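Local coordinates for protein small COPII coat GTPase SAR1 (Encephalitozoon cuniculi, PDB 6VS4) that is a small guanine-nucleotide-binding protein of the ADP-ribosylation factor family, with a P-loop fold, modelled here with GDP and a magnesium ion, at residues 50-55 with 85-90; 73-78 with 98-103; 108-113 with 130-135; 112-117 with 123-128. All coordinates share one frame; numbering follows the deposited sequence.

Interaction 1. Residues 50-55 with 85-90; sequences AGKTTL and AQVIDL. With MG (magnesium ion), chain E; GDP (guanosine-5'-diphosphate), chain D.
Lys52 reaches from the start of helix 52-59 across to Val87, Ile88 and Asp89 of strand 83-90, and as the lysine of the P-loop (Walker A) it passes the diphosphate of GDP on the way. Its CB lies between Val87 CG1 (3.7 Å) and GDP O3B (3.5 Å), and CG also runs beside O3B. Farther along, CD and CE lie beside the backbone carbonyl of Ile88, CE being 3.6 Å from Ile88 O. The chain is straight at chi2 but bends at chi3 (-100°) and chi4 (63°), which turns NZ back to the beta-phosphate oxygen O3B. There it forms a salt bridge with Asp89 OD1 (2.4 Å) and a hydrogen bond to GDP O3B (2.3 Å); both lengths are shorter than such bonds normally are, so the exact place of NZ is doubtful. O3B is gripped from the backbone as well, by Gly51 N and, with a straighter geometry (166°), by Lys52 N at 3.0 Å. Asp89 stays in the second shell of the metal: its OD1 accepts a hydrogen bond from a water that is itself a magnesium ligand. From the P-loop side, Thr53 OG1 binds the magnesium ion directly at 2.1 Å.

Interaction 2. Residues 73-78 with 98-103; sequences PSTSYI and LAWRDY
Thr75 pushes its methyl group against Trp100 and Tyr103, joining the start of strand 75-80 to the 3-10 turns of residues 98-103, probably part of the switch II region, as in other small GTPases. Strand 75-80 is one arm of what is, as in relatives, the hairpin between the switches. The methyl carbon is the atom that does the touching: Thr75 CG2 lies 3.5 Å from Trp100 CZ3 and 3.8 Å from Tyr103 OH, so it meets the benzo part of the indole and the phenol oxygen together. This follows from a chi1 of 64°, which tucks OG1 between the backbone N and the carbonyl carbon and swings CG2 anti to the carbonyl carbon. OG1 is thereby turned to the preceding loop, where it is hydrogen-bonded with Thr70 OG1 and with His72 O. Ser74 adds a looser touch, its CB 4.3 Å from Trp100 CH2.

Trp100 and Tyr103 share a similar first torsion (chi1 -58° and -72°), and both rings extend toward the strand from the same side of the turn. Tyr103 CD2 sits at the edge of the indole, in its plane. Within 98-103 the backbone is pinned by Leu98 O, which accepts from Arg101 N and, at 2.8 Å, from Arg101 NE; Leu98 O lies almost in the plane of that guanidinium group.

Interaction 3. Residues 108-113 with 130-135; sequences HGIVFI and ETVLSL
The two methyls of Val132 divide the contact between them. CG1 approaches the end of Ile110, with Val132 CG1 3.8 Å from Ile110 CD1, while CG2 meets the ring of Phe112, 4.0 Å from Phe112 CE2 and 4.1 Å from Phe112 CD2. The side chains of Ile110 and Val132 run alongside each other with opposite headings; the nearly extended chi2 of Ile110 (161°) carries its CD1 out to the helix. Phe112, by contrast, has CG anti to its backbone N (chi1 -169°) and passes Val132 at a slant. All three residues are buried, packing strand 109-115 against helix 122-135, the first two elements of a right-handed beta-alpha-beta crossover that continues into strand 141-146. In the next shell, Leu45 of strand 40-47 touches both Ile110 and Val132, and Tyr129, one turn before Val132, meets the Phe112 ring edge-to-face. Farther out, in the last turn of the helix, Thr131 O accepts both the helical bond from Leu135 N and one from Ser134 OG, at 2.9 Å.

Interaction 4. Residues 112-117 with 123-128; sequences FIVDVH and QEVREA
Val125 is the chief bump on the helix side, filling the hollow between Val114 and the ring of Phe112. Its CG1 does the work: Val125 CG1 lies 3.7 Å from Val114 CG2 and 4.1 Å from Phe112 CE1. With chi1 at 173° that methyl stands anti to the backbone N and projects between the two strand residues. The outer end of the phenyl ring is in turn the bump of the strand. It enters the shallow dip over the small residue Ala128, where Phe112 CZ is 4.2 Å from Ala128 CB; Phe112 CZ also lies 4.0 Å from Val125 O on the helix backbone. The axes of the short segments, strand 112-115 and helix 123-128, are antiparallel (170°) and 9.9 Å apart at closest. At the end of the strand Asp115 starts an Asx turn, its OD1 accepting from His117 N. Around the contact, Ile47 of strand 40-47 touches Val125 and Ala128, Ile174 packs on Phe112 and Val114, and Thr172 of helix 162-172 reaches Val125.

How the interactions relate
All four contacts reach one mixed sheet, and interaction 1 supplies six of the fifteen residues of the GDP pocket. Interaction 2, centred 11 Å away, pairs with it along strand 75-80 and the residue before, Val87 N lying 2.8 Å from Ser76 O and Asp89 N 2.8 Å from Ser74 O. Interactions 3 and 4 share Phe112 and Ile113 and dock successive parts of helix 122-135 on strand 109-115. Both meet interaction 1 through Ile113, whose CG2 is 3.4 Å from Ala50 O; Leu90 CD1 also touches Val132 CG2 of interaction 3 (3.6 Å) and Ala128 O of interaction 4 (3.8 Å). The Val114 side chain of interaction 4 is about 10 Å from GDP.

Interaction 1. Residues 50-55 with 85-90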
loop_
_atom_site.group_PDB
_atom_site.type_symbol
_atom_site.label_atom_id
_atom_site.label_comp_id
_atom_site.label_asym_id
_atom_site.label_seq_id
_atom_site.Cartn_x
_atom_site.Cartn_y
_atom_site.Cartn_z
ATOM N N ALA A 50 0.462 -23.616 25.072
ATOM C CA ALA A 50 -0.792 -22.868 25.047
ATOM C C ALA A 50 -0.742 -21.650 24.124
ATOM O O ALA A 50 -1.795 -21.198 23.658
ATOM C CB ALA A 50 -1.170 -22.425 26.463
ATOM N N GLY A 51 0.442 -21.128 23.840
ATOM C CA GLY A 51 0.602 -19.963 23.004
ATOM C C GLY A 51 1.146 -18.731 23.709
ATOM O O GLY A 51 0.949 -17.620 23.201
ATOM N N LYS A 52 1.825 -18.897 24.847
ATOM C CA LYS A 52 2.308 -17.758 25.621
ATOM C C LYS A 52 3.434 -17.037 24.896
ATOM O O LYS A 52 3.391 -15.815 24.721
ATOM C CB LYS A 52 2.793 -18.224 26.995
ATOM C CG LYS A 52 1.706 -18.692 27.938
ATOM C CD LYS A 52 2.329 -19.243 29.210
ATOM C CE LYS A 52 2.366 -20.756 29.167
ATOM N NZ LYS A 52 3.196 -21.322 28.074
ATOM N N THR A 53 4.464 -17.785 24.493
ATOM C CA THR A 53 5.593 -17.196 23.783
ATOM C C THR A 53 5.142 -16.560 22.473
ATOM O O THR A 53 5.648 -15.502 22.079
ATOM C CB THR A 53 6.655 -18.265 23.530
ATOM O OG1 THR A 53 7.202 -18.704 24.780
ATOM C CG2 THR A 53 7.767 -17.723 22.653
ATOM N N THR A 54 4.169 -17.183 21.805
ATOM C CA THR A 54 3.620 -16.624 20.575
ATOM C C THR A 54 2.976 -15.265 20.826
ATOM O O THR A 54 3.178 -14.323 20.052
ATOM C CB THR A 54 2.605 -17.599 19.973
ATOM O OG1 THR A 54 3.249 -18.849 19.691
ATOM C CG2 THR A 54 2.016 -17.044 18.692
ATOM N N LEU A 55 2.209 -15.143 21.912
ATOM C CA LEU A 55 1.552 -13.878 22.220
ATOM C C LEU A 55 2.567 -12.786 22.533
ATOM O O LEU A 55 2.443 -11.656 22.042
ATOM C CB LEU A 55 0.584 -14.050 23.391
ATOM C CG LEU A 55 -0.038 -12.742 23.903
ATOM C CD1 LEU A 55 -0.779 -11.992 22.792
ATOM C CD2 LEU A 55 -0.962 -13.011 25.079
ATOM N N ALA A 85 6.782 -8.142 31.079
ATOM C CA ALA A 85 6.105 -9.391 30.769
ATOM C C ALA A 85 6.933 -10.543 31.316
ATOM O O ALA A 85 8.066 -10.765 30.878
ATOM C CB ALA A 85 5.886 -9.545 29.265
ATOM N N GLN A 86 6.371 -11.254 32.289
ATOM C CA GLN A 86 6.983 -12.440 32.873
ATOM C C GLN A 86 6.175 -13.646 32.405
ATOM O O GLN A 86 4.986 -13.759 32.720
ATOM C CB GLN A 86 6.997 -12.339 34.397
ATOM C CG GLN A 86 7.671 -13.500 35.114
ATOM C CD GLN A 86 9.185 -13.358 35.160
ATOM O OE1 GLN A 86 9.714 -12.351 35.639
ATOM N NE2 GLN A 86 9.890 -14.368 34.656
ATOM N N VAL A 87 6.813 -14.536 31.648
ATOM C CA VAL A 87 6.149 -15.710 31.089
ATOM C C VAL A 87 6.566 -16.935 31.891
ATOM O O VAL A 87 7.758 -17.134 32.149
ATOM C CB VAL A 87 6.497 -15.884 29.604
ATOM C CG1 VAL A 87 5.603 -16.938 28.975
ATOM C CG2 VAL A 87 6.388 -14.558 28.874
ATOM N N ILE A 88 5.596 -17.762 32.285
ATOM C CA ILE A 88 5.875 -18.970 33.058
ATOM C C ILE A 88 5.090 -20.138 32.478
ATOM O O ILE A 88 3.853 -20.099 32.431
ATOM C CB ILE A 88 5.531 -18.806 34.546
ATOM C CG1 ILE A 88 6.235 -17.587 35.140
ATOM C CG2 ILE A 88 5.933 -20.055 35.303
ATOM C CD1 ILE A 88 5.854 -17.318 36.577
ATOM N N ASP A 89 5.803 -21.191 32.084
ATOM C CA ASP A 89 5.170 -22.441 31.679
ATOM C C ASP A 89 4.803 -23.192 32.955
ATOM O O ASP A 89 5.682 -23.696 33.660
ATOM C CB ASP A 89 6.106 -23.268 30.799
ATOM C CG ASP A 89 6.223 -22.718 29.383
ATOM O OD1 ASP A 89 5.318 -21.983 28.945
ATOM O OD2 ASP A 89 7.221 -23.027 28.698
ATOM N N LEU A 90 3.511 -23.265 33.265
ATOM C CA LEU A 90 3.117 -23.969 34.473
ATOM C C LEU A 90 3.095 -25.479 34.236
ATOM O O LEU A 90 3.174 -25.966 33.105
ATOM C CB LEU A 90 1.749 -23.475 34.945
ATOM C CG LEU A 90 1.707 -22.000 35.367
ATOM C CD1 LEU A 90 0.391 -21.671 36.043
ATOM C CD2 LEU A 90 2.877 -21.660 36.286
HETATM MG MG MG E . 7.323 -20.536 25.858
HETATM P PB GDP D . 4.122 -21.847 24.992
HETATM O O1B GDP D . 4.681 -23.186 25.508
HETATM O O2B GDP D . 5.142 -20.748 25.032
HETATM O O3B GDP D . 2.837 -21.539 25.764
HETATM O O3A GDP D . 3.648 -22.087 23.494
HETATM P PA GDP D . 4.004 -21.411 22.104
HETATM O O1A GDP D . 5.398 -21.886 21.726
HETATM O O2A GDP D . 3.794 -19.949 22.141
HETATM O "O5'" GDP D . 3.005 -22.101 21.067
HETATM C "C5'" GDP D . 3.019 -23.507 20.742
HETATM C "C4'" GDP D . 2.474 -23.702 19.349
HETATM O "O4'" GDP D . 1.092 -23.280 19.309
HETATM C "C3'" GDP D . 3.203 -22.935 18.241
HETATM O "O3'" GDP D . 3.499 -23.773 17.130
HETATM C "C2'" GDP D . 2.212 -21.829 17.864
HETATM O "O2'" GDP D . 2.328 -21.480 16.491
HETATM C "C1'" GDP D . 0.886 -22.533 18.128
HETATM N N9 GDP D . -0.253 -21.626 18.337
HETATM C C8 GDP D . -0.343 -20.567 19.203
HETATM N N7 GDP D . -1.497 -19.944 19.138
HETATM C C5 GDP D . -2.204 -20.632 18.165
HETATM C C6 GDP D . -3.511 -20.413 17.606
HETATM O O6 GDP D . -4.328 -19.558 17.936
HETATM N N1 GDP D . -3.813 -21.324 16.615
HETATM C C2 GDP D . -2.997 -22.346 16.209
HETATM N N2 GDP D . -3.459 -23.141 15.242
HETATM N N3 GDP D . -1.790 -22.568 16.721
HETATM C C4 GDP D . -1.453 -21.675 17.672
HETATM O O HOH W 1 6.255 -20.133 27.466
HETATM O O HOH W 2 7.164 -21.352 24.025
#

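Interaction 2. Residues 73-78 with 98-103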
loop_
_atom_site.group_PDB
_atom_site.type_symbol
_atom_site.label_atom_id
_atom_site.label_comp_id
_atom_site.label_asym_id
_atom_site.label_seq_id
_atom_site.Cartn_x
_atom_site.Cartn_y
_atom_site.Cartn_z
ATOM N N PRO A 73 14.425 -22.859 32.815
ATOM C CA PRO A 73 13.941 -22.997 31.427
ATOM C C PRO A 73 12.446 -22.772 31.254
ATOM O O PRO A 73 11.993 -22.630 30.113
ATOM C CB PRO A 73 14.327 -24.438 31.060
ATOM C CG PRO A 73 14.491 -25.138 32.369
ATOM C CD PRO A 73 15.020 -24.109 33.320
ATOM N N SER A 74 11.658 -22.785 32.329
ATOM C CA SER A 74 10.217 -22.591 32.218
ATOM C C SER A 74 9.802 -21.124 32.179
ATOM O O SER A 74 8.613 -20.848 31.982
ATOM C CB SER A 74 9.497 -23.284 33.381
ATOM O OG SER A 74 9.761 -24.676 33.398
ATOM N N THR A 75 10.732 -20.189 32.358
ATOM C CA THR A 75 10.403 -18.776 32.476
ATOM C C THR A 75 11.016 -17.960 31.346
ATOM O O THR A 75 12.045 -18.324 30.768
ATOM C CB THR A 75 10.877 -18.195 33.815
ATOM O OG1 THR A 75 12.306 -18.240 33.882
ATOM C CG2 THR A 75 10.297 -18.992 34.972
ATOM N N SER A 76 10.355 -16.848 31.043
ATOM C CA SER A 76 10.812 -15.864 30.079
ATOM C C SER A 76 10.525 -14.490 30.657
ATOM O O SER A 76 9.604 -14.324 31.463
ATOM C CB SER A 76 10.115 -16.014 28.719
ATOM O OG SER A 76 10.461 -17.238 28.105
ATOM N N TYR A 77 11.315 -13.502 30.239
ATOM C CA TYR A 77 11.120 -12.137 30.703
ATOM C C TYR A 77 11.550 -11.159 29.617
ATOM O O TYR A 77 12.660 -11.268 29.081
ATOM C CB TYR A 77 11.897 -11.880 32.004
ATOM C CG TYR A 77 11.705 -10.482 32.547
ATOM C CD1 TYR A 77 10.529 -10.123 33.197
ATOM C CD2 TYR A 77 12.688 -9.514 32.387
ATOM C CE1 TYR A 77 10.340 -8.843 33.680
ATOM C CE2 TYR A 77 12.509 -8.227 32.866
ATOM C CZ TYR A 77 11.333 -7.897 33.511
ATOM O OH TYR A 77 11.149 -6.622 33.993
ATOM N N ILE A 78 10.673 -10.208 29.303
ATOM C CA ILE A 78 10.988 -9.152 28.345
ATOM C C ILE A 78 10.238 -7.890 28.748
ATOM O O ILE A 78 9.071 -7.943 29.151
ATOM C CB ILE A 78 10.640 -9.574 26.902
ATOM C CG1 ILE A 78 10.995 -8.456 25.913
ATOM C CG2 ILE A 78 9.170 -9.925 26.796
ATOM C CD1 ILE A 78 10.701 -8.804 24.479
ATOM N N LEU A 98 4.795 -23.500 45.323
ATOM C CA LEU A 98 5.212 -22.410 46.189
ATOM C C LEU A 98 6.562 -21.860 45.761
ATOM O O LEU A 98 6.961 -20.791 46.230
ATOM C CB LEU A 98 5.273 -22.910 47.635
ATOM C CG LEU A 98 4.883 -21.981 48.782
ATOM C CD1 LEU A 98 3.488 -21.421 48.552
ATOM C CD2 LEU A 98 4.947 -22.738 50.098
ATOM N N ALA A 99 7.279 -22.590 44.900
ATOM C CA ALA A 99 8.555 -22.120 44.373
ATOM C C ALA A 99 8.388 -20.823 43.591
ATOM O O ALA A 99 9.332 -20.033 43.492
ATOM C CB ALA A 99 9.199 -23.196 43.497
ATOM N N TRP A 100 7.201 -20.596 43.024
ATOM C CA TRP A 100 6.934 -19.448 42.165
ATOM C C TRP A 100 6.338 -18.274 42.926
ATOM O O TRP A 100 5.974 -17.273 42.300
ATOM C CB TRP A 100 5.943 -19.821 41.048
ATOM C CG TRP A 100 6.325 -20.947 40.139
ATOM C CD1 TRP A 100 5.676 -22.141 40.001
ATOM C CD2 TRP A 100 7.429 -20.985 39.230
ATOM N NE1 TRP A 100 6.310 -22.921 39.065
ATOM C CE2 TRP A 100 7.392 -22.235 38.579
ATOM C CE3 TRP A 100 8.450 -20.089 38.909
ATOM C CZ2 TRP A 100 8.335 -22.606 37.626
ATOM C CZ3 TRP A 100 9.382 -20.460 37.967
ATOM C CH2 TRP A 100 9.320 -21.703 37.333
ATOM N N ARG A 101 6.247 -18.365 44.256
ATOM C CA ARG A 101 5.525 -17.350 45.019
ATOM C C ARG A 101 6.123 -15.961 44.803
ATOM O O ARG A 101 5.392 -14.965 44.739
ATOM C CB ARG A 101 5.502 -17.746 46.500
ATOM C CG ARG A 101 6.352 -16.913 47.444
ATOM C CD ARG A 101 7.048 -17.791 48.492
ATOM N NE ARG A 101 7.926 -18.780 47.871
ATOM C CZ ARG A 101 9.256 -18.723 47.902
ATOM N NH1 ARG A 101 9.974 -19.661 47.299
ATOM N NH2 ARG A 101 9.871 -17.737 48.543
ATOM N N ASP A 102 7.448 -15.878 44.649
ATOM C CA ASP A 102 8.095 -14.582 44.488
ATOM C C ASP A 102 7.622 -13.870 43.226
ATOM O O ASP A 102 7.582 -12.634 43.188
ATOM C CB ASP A 102 9.615 -14.754 44.466
ATOM C CG ASP A 102 10.174 -15.141 45.817
ATOM O OD1 ASP A 102 9.515 -14.842 46.836
ATOM O OD2 ASP A 102 11.271 -15.739 45.863
ATOM N N TYR A 103 7.253 -14.627 42.187
ATOM C CA TYR A 103 6.796 -14.019 40.944
ATOM C C TYR A 103 5.465 -13.294 41.095
ATOM O O TYR A 103 5.107 -12.499 40.221
ATOM C CB TYR A 103 6.666 -15.082 39.852
ATOM C CG TYR A 103 7.985 -15.601 39.336
ATOM C CD1 TYR A 103 8.535 -15.089 38.172
ATOM C CD2 TYR A 103 8.692 -16.583 40.019
ATOM C CE1 TYR A 103 9.747 -15.543 37.690
ATOM C CE2 TYR A 103 9.907 -17.051 39.541
ATOM C CZ TYR A 103 10.428 -16.522 38.373
ATOM O OH TYR A 103 11.635 -16.961 37.874
#

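Interaction 3. Residues 108-113 with 130-135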
loop_
_atom_site.group_PDB
_atom_site.type_symbol
_atom_site.label_atom_id
_atom_site.label_comp_id
_atom_site.label_asym_id
_atom_site.label_seq_id
_atom_site.Cartn_x
_atom_site.Cartn_y
_atom_site.Cartn_z
ATOM N N HIS A 108 0.852 -7.117 38.944
ATOM C CA HIS A 108 -0.237 -6.199 38.620
ATOM C C HIS A 108 -1.387 -6.857 37.870
ATOM O O HIS A 108 -2.539 -6.438 38.030
ATOM C CB HIS A 108 0.280 -5.023 37.782
ATOM C CG HIS A 108 1.071 -4.022 38.563
ATOM N ND1 HIS A 108 2.433 -4.126 38.747
ATOM C CD2 HIS A 108 0.688 -2.904 39.223
ATOM C CE1 HIS A 108 2.855 -3.113 39.481
ATOM N NE2 HIS A 108 1.816 -2.357 39.784
ATOM N N GLY A 109 -1.106 -7.855 37.041
ATOM C CA GLY A 109 -2.150 -8.500 36.270
ATOM C C GLY A 109 -1.657 -9.810 35.709
ATOM O O GLY A 109 -0.451 -10.050 35.603
ATOM N N ILE A 110 -2.608 -10.657 35.342
ATOM C CA ILE A 110 -2.311 -11.989 34.841
ATOM C C ILE A 110 -3.019 -12.196 33.512
ATOM O O ILE A 110 -4.192 -11.836 33.355
ATOM C CB ILE A 110 -2.712 -13.073 35.865
ATOM C CG1 ILE A 110 -1.774 -13.005 37.072
ATOM C CG2 ILE A 110 -2.704 -14.453 35.219
ATOM C CD1 ILE A 110 -2.297 -13.672 38.303
ATOM N N VAL A 111 -2.293 -12.756 32.552
ATOM C CA VAL A 111 -2.859 -13.271 31.315
ATOM C C VAL A 111 -2.708 -14.787 31.357
ATOM O O VAL A 111 -1.592 -15.316 31.288
ATOM C CB VAL A 111 -2.175 -12.657 30.087
ATOM C CG1 VAL A 111 -2.758 -13.209 28.801
ATOM C CG2 VAL A 111 -2.323 -11.158 30.131
ATOM N N PHE A 112 -3.828 -15.488 31.493
ATOM C CA PHE A 112 -3.847 -16.941 31.559
ATOM C C PHE A 112 -4.363 -17.482 30.231
ATOM O O PHE A 112 -5.466 -17.125 29.801
ATOM C CB PHE A 112 -4.720 -17.426 32.717
ATOM C CG PHE A 112 -4.574 -18.891 33.007
ATOM C CD1 PHE A 112 -5.335 -19.827 32.326
ATOM C CD2 PHE A 112 -3.674 -19.337 33.959
ATOM C CE1 PHE A 112 -5.199 -21.187 32.596
ATOM C CE2 PHE A 112 -3.532 -20.696 34.231
ATOM C CZ PHE A 112 -4.297 -21.619 33.549
ATOM N N ILE A 113 -3.565 -18.332 29.583
ATOM C CA ILE A 113 -3.834 -18.804 28.229
ATOM C C ILE A 113 -4.121 -20.300 28.251
ATOM O O ILE A 113 -3.375 -21.073 28.866
ATOM C CB ILE A 113 -2.657 -18.487 27.294
ATOM C CG1 ILE A 113 -2.355 -16.985 27.341
ATOM C CG2 ILE A 113 -2.985 -18.914 25.885
ATOM C CD1 ILE A 113 -1.289 -16.530 26.354
ATOM N N GLU A 130 -5.989 -23.410 39.225
ATOM C CA GLU A 130 -6.161 -23.410 40.672
ATOM C C GLU A 130 -4.896 -22.934 41.371
ATOM O O GLU A 130 -4.964 -22.197 42.362
ATOM C CB GLU A 130 -6.558 -24.808 41.156
ATOM N N THR A 131 -3.728 -23.337 40.861
ATOM C CA THR A 131 -2.472 -22.865 41.433
ATOM C C THR A 131 -2.388 -21.342 41.394
ATOM O O THR A 131 -2.024 -20.707 42.391
ATOM C CB THR A 131 -1.289 -23.470 40.672
ATOM O OG1 THR A 131 -1.335 -24.896 40.740
ATOM C CG2 THR A 131 0.017 -22.994 41.260
ATOM N N VAL A 132 -2.760 -20.739 40.258
ATOM C CA VAL A 132 -2.671 -19.287 40.104
ATOM C C VAL A 132 -3.575 -18.580 41.106
ATOM O O VAL A 132 -3.153 -17.641 41.791
ATOM C CB VAL A 132 -3.008 -18.875 38.658
ATOM C CG1 VAL A 132 -3.067 -17.360 38.541
ATOM C CG2 VAL A 132 -1.992 -19.453 37.685
ATOM N N LEU A 133 -4.840 -19.007 41.197
ATOM C CA LEU A 133 -5.787 -18.316 42.070
ATOM C C LEU A 133 -5.410 -18.416 43.545
ATOM O O LEU A 133 -5.858 -17.584 44.343
ATOM C CB LEU A 133 -7.200 -18.858 41.853
ATOM C CG LEU A 133 -7.930 -18.434 40.577
ATOM C CD1 LEU A 133 -9.398 -18.819 40.662
ATOM C CD2 LEU A 133 -7.794 -16.942 40.350
ATOM N N SER A 134 -4.603 -19.406 43.931
ATOM C CA SER A 134 -4.169 -19.522 45.317
ATOM C C SER A 134 -2.927 -18.697 45.636
ATOM O O SER A 134 -2.697 -18.381 46.810
ATOM C CB SER A 134 -3.905 -20.991 45.665
ATOM O OG SER A 134 -2.683 -21.433 45.107
ATOM N N LEU A 135 -2.123 -18.339 44.633
ATOM C CA LEU A 135 -0.936 -17.521 44.864
ATOM C C LEU A 135 -1.194 -16.031 44.681
ATOM O O LEU A 135 -0.522 -15.211 45.318
ATOM C CB LEU A 135 0.199 -17.959 43.934
ATOM C CG LEU A 135 0.748 -19.370 44.148
ATOM C CD1 LEU A 135 1.874 -19.654 43.169
ATOM C CD2 LEU A 135 1.220 -19.561 45.579
#

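Interaction 4. Residues 112-117 with 123-128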
loop_
_atom_site.group_PDB
_atom_site.type_symbol
_atom_site.label_atom_id
_atom_site.label_comp_id
_atom_site.label_asym_id
_atom_site.label_seq_id
_atom_site.Cartn_x
_atom_site.Cartn_y
_atom_site.Cartn_z
ATOM N N PHE A 112 -3.828 -15.488 31.493
ATOM C CA PHE A 112 -3.847 -16.941 31.559
ATOM C C PHE A 112 -4.363 -17.482 30.231
ATOM O O PHE A 112 -5.466 -17.125 29.801
ATOM C CB PHE A 112 -4.720 -17.426 32.717
ATOM C CG PHE A 112 -4.574 -18.891 33.007
ATOM C CD1 PHE A 112 -5.335 -19.827 32.326
ATOM C CD2 PHE A 112 -3.674 -19.337 33.959
ATOM C CE1 PHE A 112 -5.199 -21.187 32.596
ATOM C CE2 PHE A 112 -3.532 -20.696 34.231
ATOM C CZ PHE A 112 -4.297 -21.619 33.549
ATOM N N ILE A 113 -3.565 -18.332 29.583
ATOM C CA ILE A 113 -3.834 -18.804 28.229
ATOM C C ILE A 113 -4.121 -20.300 28.251
ATOM O O ILE A 113 -3.375 -21.073 28.866
ATOM C CB ILE A 113 -2.657 -18.487 27.294
ATOM C CG1 ILE A 113 -2.355 -16.985 27.341
ATOM C CG2 ILE A 113 -2.985 -18.914 25.885
ATOM C CD1 ILE A 113 -1.289 -16.530 26.354
ATOM N N VAL A 114 -5.184 -20.711 27.553
ATOM C CA VAL A 114 -5.598 -22.107 27.466
ATOM C C VAL A 114 -5.682 -22.516 26.000
ATOM O O VAL A 114 -6.240 -21.787 25.173
ATOM C CB VAL A 114 -6.957 -22.337 28.163
ATOM C CG1 VAL A 114 -7.427 -23.793 27.989
ATOM C CG2 VAL A 114 -6.884 -21.961 29.626
ATOM N N ASP A 115 -5.152 -23.700 25.687
ATOM C CA ASP A 115 -5.333 -24.318 24.374
ATOM C C ASP A 115 -6.649 -25.097 24.395
ATOM O O ASP A 115 -6.732 -26.174 24.991
ATOM C CB ASP A 115 -4.146 -25.226 24.050
ATOM C CG ASP A 115 -4.245 -25.887 22.669
ATOM O OD1 ASP A 115 -5.321 -25.840 22.032
ATOM O OD2 ASP A 115 -3.233 -26.476 22.224
ATOM N N VAL A 116 -7.673 -24.564 23.723
ATOM C CA VAL A 116 -8.989 -25.191 23.746
ATOM C C VAL A 116 -9.008 -26.496 22.966
ATOM O O VAL A 116 -9.929 -27.302 23.135
ATOM C CB VAL A 116 -10.063 -24.230 23.201
ATOM C CG1 VAL A 116 -10.020 -22.909 23.943
ATOM C CG2 VAL A 116 -9.874 -24.006 21.698
ATOM N N HIS A 117 -8.002 -26.740 22.127
ATOM C CA HIS A 117 -7.983 -27.962 21.335
ATOM C C HIS A 117 -7.431 -29.142 22.132
ATOM O O HIS A 117 -7.887 -30.279 21.962
ATOM C CB HIS A 117 -7.170 -27.739 20.062
ATOM C CG HIS A 117 -7.345 -28.819 19.044
ATOM N ND1 HIS A 117 -8.584 -29.284 18.664
ATOM C CD2 HIS A 117 -6.440 -29.529 18.331
ATOM C CE1 HIS A 117 -8.435 -30.232 17.756
ATOM N NE2 HIS A 117 -7.145 -30.400 17.538
ATOM N N GLN A 123 -7.060 -31.373 32.613
ATOM C CA GLN A 123 -6.829 -31.574 34.038
ATOM C C GLN A 123 -5.610 -30.793 34.516
ATOM O O GLN A 123 -5.634 -30.207 35.604
ATOM C CB GLN A 123 -6.675 -33.064 34.334
ATOM C CG GLN A 123 -6.664 -33.390 35.816
ATOM C CD GLN A 123 -7.910 -32.901 36.527
ATOM O OE1 GLN A 123 -8.995 -32.862 35.950
ATOM N NE2 GLN A 123 -7.758 -32.525 37.790
ATOM N N GLU A 124 -4.542 -30.761 33.715
ATOM C CA GLU A 124 -3.417 -29.887 34.037
ATOM C C GLU A 124 -3.846 -28.428 34.058
ATOM O O GLU A 124 -3.425 -27.665 34.933
ATOM C CB GLU A 124 -2.284 -30.064 33.029
ATOM C CG GLU A 124 -1.747 -31.462 32.878
ATOM C CD GLU A 124 -0.554 -31.498 31.947
ATOM O OE1 GLU A 124 0.294 -30.585 32.041
ATOM O OE2 GLU A 124 -0.468 -32.429 31.120
ATOM N N VAL A 125 -4.686 -28.024 33.102
ATOM C CA VAL A 125 -5.102 -26.625 33.020
ATOM C C VAL A 125 -5.839 -26.216 34.286
ATOM O O VAL A 125 -5.573 -25.155 34.862
ATOM C CB VAL A 125 -5.967 -26.385 31.769
ATOM C CG1 VAL A 125 -6.540 -24.977 31.789
ATOM C CG2 VAL A 125 -5.155 -26.615 30.500
ATOM N N ARG A 126 -6.767 -27.054 34.746
ATOM C CA ARG A 126 -7.535 -26.690 35.931
ATOM C C ARG A 126 -6.639 -26.642 37.162
ATOM O O ARG A 126 -6.819 -25.783 38.032
ATOM C CB ARG A 126 -8.726 -27.640 36.112
ATOM C CG ARG A 126 -8.549 -28.800 37.060
ATOM C CD ARG A 126 -9.886 -29.518 37.229
ATOM N NE ARG A 126 -10.895 -28.630 37.804
ATOM C CZ ARG A 126 -12.179 -28.634 37.462
ATOM N NH1 ARG A 126 -12.613 -29.471 36.531
ATOM N NH2 ARG A 126 -13.022 -27.789 38.040
ATOM N N GLU A 127 -5.666 -27.557 37.253
ATOM C CA GLU A 127 -4.692 -27.496 38.339
ATOM C C GLU A 127 -3.791 -26.275 38.197
ATOM O O GLU A 127 -3.534 -25.569 39.178
ATOM C CB GLU A 127 -3.867 -28.783 38.384
ATOM C CG GLU A 127 -4.372 -29.804 39.403
ATOM C CD GLU A 127 -4.477 -31.210 38.834
ATOM O OE1 GLU A 127 -5.432 -31.934 39.203
ATOM O OE2 GLU A 127 -3.609 -31.593 38.018
ATOM N N ALA A 128 -3.305 -26.004 36.984
ATOM C CA ALA A 128 -2.535 -24.781 36.769
ATOM C C ALA A 128 -3.355 -23.551 37.145
ATOM O O ALA A 128 -2.853 -22.648 37.821
ATOM C CB ALA A 128 -2.060 -24.693 35.317
#